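Local coordinates for protein choline kinase (Streptococcus pneumoniae, PDB 4R78) that probably transfers a phosphate from ATP to choline, has a protein kinase-like fold and binds adenosine monophosphate, at residues 78-92 against 132-145. Residues are numbered along the deposited sequence; the frame is centred on the assembly and turned at random.
Sequences QDEKYNLELLKDLGL and ILQTIHTSAKELRG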
loop_
_atom_site.group_PDB
_atom_site.type_symbol
_atom_site.label_atom_id
_atom_site.label_comp_id
_atom_site.label_asym_id
_atom_site.label_seq_id
_atom_site.Cartn_x
_atom_site.Cartn_y
_atom_site.Cartn_z
ATOM N N GLN A 78 -5.497 4.294 14.365
ATOM C CA GLN A 78 -5.580 3.324 15.449
ATOM C C GLN A 78 -5.751 1.900 14.940
ATOM O O GLN A 78 -5.119 0.982 15.465
ATOM C CB GLN A 78 -6.655 3.724 16.445
ATOM C CG GLN A 78 -6.204 4.917 17.258
ATOM C CD GLN A 78 -6.894 5.031 18.587
ATOM O OE1 GLN A 78 -6.246 5.045 19.636
ATOM N NE2 GLN A 78 -8.214 5.128 18.558
ATOM N N ASP A 79 -6.570 1.718 13.902
ATOM C CA ASP A 79 -6.676 0.415 13.246
ATOM C C ASP A 79 -5.287 -0.073 12.865
ATOM O O ASP A 79 -4.925 -1.216 13.145
ATOM C CB ASP A 79 -7.508 0.501 11.964
ATOM C CG ASP A 79 -9.010 0.465 12.206
ATOM O OD1 ASP A 79 -9.473 0.482 13.369
ATOM O OD2 ASP A 79 -9.733 0.446 11.189
ATOM N N GLU A 80 -4.509 0.810 12.238
ATOM C CA GLU A 80 -3.218 0.432 11.679
ATOM C C GLU A 80 -2.132 0.268 12.733
ATOM O O GLU A 80 -1.208 -0.526 12.549
ATOM C CB GLU A 80 -2.791 1.410 10.581
ATOM C CG GLU A 80 -3.744 1.435 9.379
ATOM C CD GLU A 80 -3.932 0.077 8.718
ATOM O OE1 GLU A 80 -4.951 -0.082 8.015
ATOM O OE2 GLU A 80 -3.078 -0.824 8.900
ATOM N N LYS A 81 -2.251 1.005 13.837
ATOM C CA LYS A 81 -1.344 0.811 14.967
ATOM C C LYS A 81 -1.566 -0.572 15.579
ATOM O O LYS A 81 -0.607 -1.281 15.892
ATOM C CB LYS A 81 -1.497 1.918 16.019
ATOM C CG LYS A 81 -0.427 1.860 17.097
ATOM C CD LYS A 81 -0.338 3.147 17.883
ATOM C CE LYS A 81 0.797 3.067 18.886
ATOM N NZ LYS A 81 1.075 4.400 19.486
ATOM N N TYR A 82 -2.831 -0.961 15.725
ATOM C CA TYR A 82 -3.157 -2.309 16.172
ATOM C C TYR A 82 -2.667 -3.357 15.179
ATOM O O TYR A 82 -2.093 -4.373 15.569
ATOM C CB TYR A 82 -4.661 -2.488 16.394
ATOM C CG TYR A 82 -5.021 -3.920 16.726
ATOM C CD1 TYR A 82 -4.639 -4.487 17.945
ATOM C CD2 TYR A 82 -5.710 -4.722 15.814
ATOM C CE1 TYR A 82 -4.944 -5.807 18.256
ATOM C CE2 TYR A 82 -6.037 -6.046 16.123
ATOM C CZ TYR A 82 -5.640 -6.580 17.341
ATOM O OH TYR A 82 -5.939 -7.884 17.662
ATOM N N ASN A 83 -2.896 -3.111 13.893
ATOM C CA ASN A 83 -2.466 -4.070 12.889
ATOM C C ASN A 83 -0.965 -4.332 12.951
ATOM O O ASN A 83 -0.533 -5.469 12.786
ATOM C CB ASN A 83 -2.934 -3.662 11.491
ATOM C CG ASN A 83 -4.449 -3.770 11.334
ATOM O OD1 ASN A 83 -5.137 -4.316 12.198
ATOM N ND2 ASN A 83 -4.972 -3.242 10.236
ATOM N N LEU A 84 -0.180 -3.294 13.245
ATOM C CA LEU A 84 1.265 -3.455 13.432
ATOM C C LEU A 84 1.580 -4.442 14.553
ATOM O O LEU A 84 2.344 -5.389 14.355
ATOM C CB LEU A 84 1.941 -2.113 13.734
ATOM C CG LEU A 84 2.409 -1.168 12.627
ATOM C CD1 LEU A 84 3.319 -0.113 13.238
ATOM C CD2 LEU A 84 3.138 -1.898 11.508
ATOM N N GLU A 85 1.002 -4.217 15.732
ATOM C CA GLU A 85 1.283 -5.097 16.874
ATOM C C GLU A 85 0.697 -6.499 16.697
ATOM O O GLU A 85 1.249 -7.472 17.212
ATOM C CB GLU A 85 0.879 -4.452 18.214
ATOM C CG GLU A 85 -0.607 -4.235 18.417
ATOM C CD GLU A 85 -0.939 -3.235 19.522
ATOM O OE1 GLU A 85 -2.096 -2.784 19.545
ATOM O OE2 GLU A 85 -0.067 -2.894 20.358
ATOM N N LEU A 86 -0.395 -6.596 15.941
ATOM C CA LEU A 86 -0.995 -7.887 15.617
ATOM C C LEU A 86 -0.150 -8.674 14.613
ATOM O O LEU A 86 0.032 -9.884 14.764
ATOM C CB LEU A 86 -2.423 -7.704 15.092
ATOM C CG LEU A 86 -3.153 -8.936 14.538
ATOM C CD1 LEU A 86 -3.210 -10.076 15.557
ATOM C CD2 LEU A 86 -4.547 -8.574 14.076
ATOM N N LEU A 87 0.373 -7.988 13.600
ATOM C CA LEU A 87 1.100 -8.652 12.517
ATOM C C LEU A 87 2.572 -8.911 12.822
ATOM O O LEU A 87 3.243 -9.627 12.071
ATOM C CB LEU A 87 0.974 -7.854 11.219
ATOM C CG LEU A 87 -0.404 -7.840 10.558
ATOM C CD1 LEU A 87 -0.462 -6.751 9.511
ATOM C CD2 LEU A 87 -0.738 -9.199 9.959
ATOM N N LYS A 88 3.064 -8.342 13.923
ATOM C CA LYS A 88 4.495 -8.372 14.237
ATOM C C LYS A 88 5.107 -9.773 14.197
ATOM O O LYS A 88 6.185 -9.956 13.630
ATOM C CB LYS A 88 4.792 -7.699 15.583
ATOM C CG LYS A 88 6.290 -7.518 15.832
ATOM C CD LYS A 88 6.589 -6.999 17.227
ATOM C CE LYS A 88 8.090 -6.924 17.466
ATOM N NZ LYS A 88 8.744 -8.257 17.366
ATOM N N ASP A 89 4.423 -10.756 14.781
ATOM C CA ASP A 89 5.005 -12.101 14.890
ATOM C C ASP A 89 5.076 -12.895 13.581
ATOM O O ASP A 89 5.622 -13.998 13.555
ATOM C CB ASP A 89 4.383 -12.920 16.039
ATOM C CG ASP A 89 2.904 -13.210 15.842
ATOM O OD1 ASP A 89 2.399 -13.094 14.710
ATOM O OD2 ASP A 89 2.249 -13.575 16.842
ATOM N N LEU A 90 4.538 -12.334 12.499
ATOM C CA LEU A 90 4.716 -12.917 11.164
ATOM C C LEU A 90 6.144 -12.724 10.656
ATOM O O LEU A 90 6.601 -13.454 9.775
ATOM C CB LEU A 90 3.729 -12.321 10.155
ATOM C CG LEU A 90 2.229 -12.570 10.319
ATOM C CD1 LEU A 90 1.482 -12.024 9.109
ATOM C CD2 LEU A 90 1.911 -14.049 10.518
ATOM N N GLY A 91 6.835 -11.732 11.205
ATOM C CA GLY A 91 8.217 -11.440 10.831
ATOM C C GLY A 91 8.388 -10.869 9.432
ATOM O O GLY A 91 9.474 -10.935 8.859
ATOM N N LEU A 92 7.318 -10.296 8.887
ATOM C CA LEU A 92 7.345 -9.769 7.526
ATOM C C LEU A 92 7.808 -8.318 7.460
ATOM O O LEU A 92 8.614 -7.956 6.614
ATOM C CB LEU A 92 5.975 -9.923 6.859
ATOM C CG LEU A 92 5.472 -11.350 6.619
ATOM C CD1 LEU A 92 4.068 -11.330 6.038
ATOM C CD2 LEU A 92 6.425 -12.129 5.714
ATOM N N ILE A 132 5.491 -15.552 1.113
ATOM C CA ILE A 132 5.169 -14.367 1.910
ATOM C C ILE A 132 3.677 -14.040 1.838
ATOM O O ILE A 132 3.041 -13.793 2.863
ATOM C CB ILE A 132 6.030 -13.134 1.516
ATOM C CG1 ILE A 132 7.455 -13.285 2.061
ATOM C CG2 ILE A 132 5.394 -11.828 2.025
ATOM C CD1 ILE A 132 8.434 -12.249 1.534
ATOM N N LEU A 133 3.119 -14.058 0.632
ATOM C CA LEU A 133 1.699 -13.760 0.473
ATOM C C LEU A 133 0.829 -14.838 1.111
ATOM O O LEU A 133 -0.211 -14.536 1.695
ATOM C CB LEU A 133 1.329 -13.522 -0.992
ATOM C CG LEU A 133 1.867 -12.226 -1.621
ATOM C CD1 LEU A 133 1.064 -11.877 -2.865
ATOM C CD2 LEU A 133 1.876 -11.059 -0.626
ATOM N N GLN A 134 1.276 -16.092 1.033
ATOM C CA GLN A 134 0.586 -17.182 1.714
ATOM C C GLN A 134 0.570 -16.939 3.216
ATOM O O GLN A 134 -0.451 -17.139 3.872
ATOM C CB GLN A 134 1.260 -18.517 1.434
ATOM C CG GLN A 134 1.035 -19.046 0.043
ATOM C CD GLN A 134 1.709 -20.379 -0.170
ATOM O OE1 GLN A 134 2.839 -20.591 0.268
ATOM N NE2 GLN A 134 1.021 -21.289 -0.846
ATOM N N THR A 135 1.706 -16.496 3.749
ATOM C CA THR A 135 1.841 -16.242 5.182
ATOM C C THR A 135 0.802 -15.232 5.670
ATOM O O THR A 135 0.138 -15.456 6.688
ATOM C CB THR A 135 3.268 -15.772 5.544
ATOM O OG1 THR A 135 4.190 -16.855 5.352
ATOM C CG2 THR A 135 3.343 -15.308 6.991
ATOM N N ILE A 136 0.653 -14.127 4.945
ATOM C CA ILE A 136 -0.313 -13.120 5.369
ATOM C C ILE A 136 -1.751 -13.604 5.183
ATOM O O ILE A 136 -2.566 -13.477 6.089
ATOM C CB ILE A 136 -0.064 -11.704 4.756
ATOM C CG1 ILE A 136 -1.144 -10.708 5.202
ATOM C CG2 ILE A 136 0.015 -11.748 3.249
ATOM C CD1 ILE A 136 -1.194 -10.454 6.703
ATOM N N HIS A 137 -2.049 -14.201 4.031
ATOM C CA HIS A 137 -3.427 -14.590 3.746
ATOM C C HIS A 137 -3.949 -15.757 4.576
ATOM O O HIS A 137 -5.160 -15.882 4.758
ATOM C CB HIS A 137 -3.641 -14.832 2.251
ATOM C CG HIS A 137 -3.379 -13.620 1.414
ATOM N ND1 HIS A 137 -3.052 -13.692 0.079
ATOM C CD2 HIS A 137 -3.365 -12.304 1.735
ATOM C CE1 HIS A 137 -2.868 -12.471 -0.393
ATOM N NE2 HIS A 137 -3.053 -11.611 0.593
ATOM N N THR A 138 -3.040 -16.582 5.094
ATOM C CA THR A 138 -3.416 -17.716 5.945
ATOM C C THR A 138 -3.086 -17.476 7.424
ATOM O O THR A 138 -3.088 -18.415 8.224
ATOM C CB THR A 138 -2.720 -19.020 5.497
ATOM O OG1 THR A 138 -1.308 -18.904 5.706
ATOM C CG2 THR A 138 -3.007 -19.327 4.026
ATOM N N SER A 139 -2.805 -16.226 7.783
ATOM C CA SER A 139 -2.375 -15.890 9.148
ATOM C C SER A 139 -3.452 -16.131 10.203
ATOM O O SER A 139 -3.134 -16.256 11.390
ATOM C CB SER A 139 -1.926 -14.430 9.220
ATOM O OG SER A 139 -3.045 -13.557 9.189
ATOM N N ALA A 140 -4.709 -16.195 9.758
ATOM C CA ALA A 140 -5.897 -16.267 10.621
ATOM C C ALA A 140 -6.063 -15.038 11.520
ATOM O O ALA A 140 -6.914 -15.025 12.412
ATOM C CB ALA A 140 -5.908 -17.562 11.452
ATOM N N LYS A 141 -5.260 -14.003 11.271
ATOM C CA LYS A 141 -5.317 -12.787 12.073
ATOM C C LYS A 141 -6.499 -11.929 11.660
ATOM O O LYS A 141 -6.795 -11.793 10.467
ATOM C CB LYS A 141 -4.005 -12.002 11.970
ATOM C CG LYS A 141 -2.823 -12.741 12.577
ATOM C CD LYS A 141 -1.511 -12.016 12.371
ATOM C CE LYS A 141 -0.383 -12.725 13.122
ATOM N NZ LYS A 141 -0.467 -12.607 14.611
ATOM N N GLU A 142 -7.178 -11.371 12.660
ATOM C CA GLU A 142 -8.324 -10.507 12.441
ATOM C C GLU A 142 -7.889 -9.050 12.563
ATOM O O GLU A 142 -7.888 -8.468 13.653
ATOM C CB GLU A 142 -9.440 -10.841 13.435
ATOM C CG GLU A 142 -10.068 -12.222 13.230
ATOM C CD GLU A 142 -10.971 -12.296 12.006
ATOM O OE1 GLU A 142 -11.620 -11.278 11.673
ATOM O OE2 GLU A 142 -11.034 -13.379 11.382
ATOM N N LEU A 143 -7.500 -8.476 11.430
ATOM C CA LEU A 143 -7.074 -7.083 11.383
ATOM C C LEU A 143 -8.241 -6.164 11.684
ATOM O O LEU A 143 -9.403 -6.513 11.450
ATOM C CB LEU A 143 -6.516 -6.727 9.999
ATOM C CG LEU A 143 -5.356 -7.554 9.433
ATOM C CD1 LEU A 143 -4.866 -6.957 8.121
ATOM C CD2 LEU A 143 -4.214 -7.684 10.432
ATOM N N ARG A 144 -7.924 -4.989 12.213
ATOM C CA ARG A 144 -8.905 -3.926 12.314
ATOM C C ARG A 144 -8.993 -3.210 10.976
ATOM O O ARG A 144 -7.976 -2.806 10.403
ATOM C CB ARG A 144 -8.551 -2.964 13.446
ATOM C CG ARG A 144 -8.991 -3.482 14.808
ATOM C CD ARG A 144 -8.592 -2.551 15.945
ATOM N NE ARG A 144 -9.040 -1.179 15.722
ATOM C CZ ARG A 144 -8.981 -0.210 16.632
ATOM N NH1 ARG A 144 -8.505 -0.455 17.849
ATOM N NH2 ARG A 144 -9.406 1.010 16.324
ATOM N N GLY A 145 -10.217 -3.079 10.481
ATOM C CA GLY A 145 -10.469 -2.506 9.170
ATOM C C GLY A 145 -11.130 -3.518 8.258
ATOM O O GLY A 145 -10.680 -4.660 8.143
HETATM O O HOH W 1 -8.338 -0.076 8.822
#
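Asp79 OD1 takes two bonds from one side of Arg144, at 2.9 Å from NE and 3.0 Å from NH2. Carboxylate and guanidinium planes stand 77° apart, and both N-H groups converge on this single oxygen, NE from above the carboxylate plane; in a two-oxygen fork the planes usually lie close to level. A bend at chi3 (53°) turns the guanidinium back over the Gln78-Asp79 backbone, while Arg144 CD lies 3.6 Å from Tyr82 CD2. One turn on, Asn83 reads the backbone of the same arginine as a strand neighbour would: its OD1 accepts from Arg144 N (2.9 Å) and its ND2 donates to Arg144 O (3.0 Å), both on carbonyl lone pairs. Asparagine suits the place because its amide carries a donor and an acceptor side by side.

Lys141 and Leu86 lie alongside, their side chains pointing opposite ways. The long lysine stem spans apolar leucine surface, and a bend at chi4 still delivers NZ to Leu86 O (2.8 Å) and the syn side of Asp89 OD1 (2.9 Å). Next to the stem, Leu87 CD2 meets Ile136 CD1 at 3.5 Å, and Leu92 CD2 lies against Ile132 CG2, branched apolar groups suiting this non-polar end.

Helix 77-87, between strands 61-66 and 96-100 in sequence, holds the place of helix αC in protein kinase-like folds. Polar grips fasten residues 141-145 along it; apolar contacts join Leu87, Leu90 and Leu92 to helix 126-137.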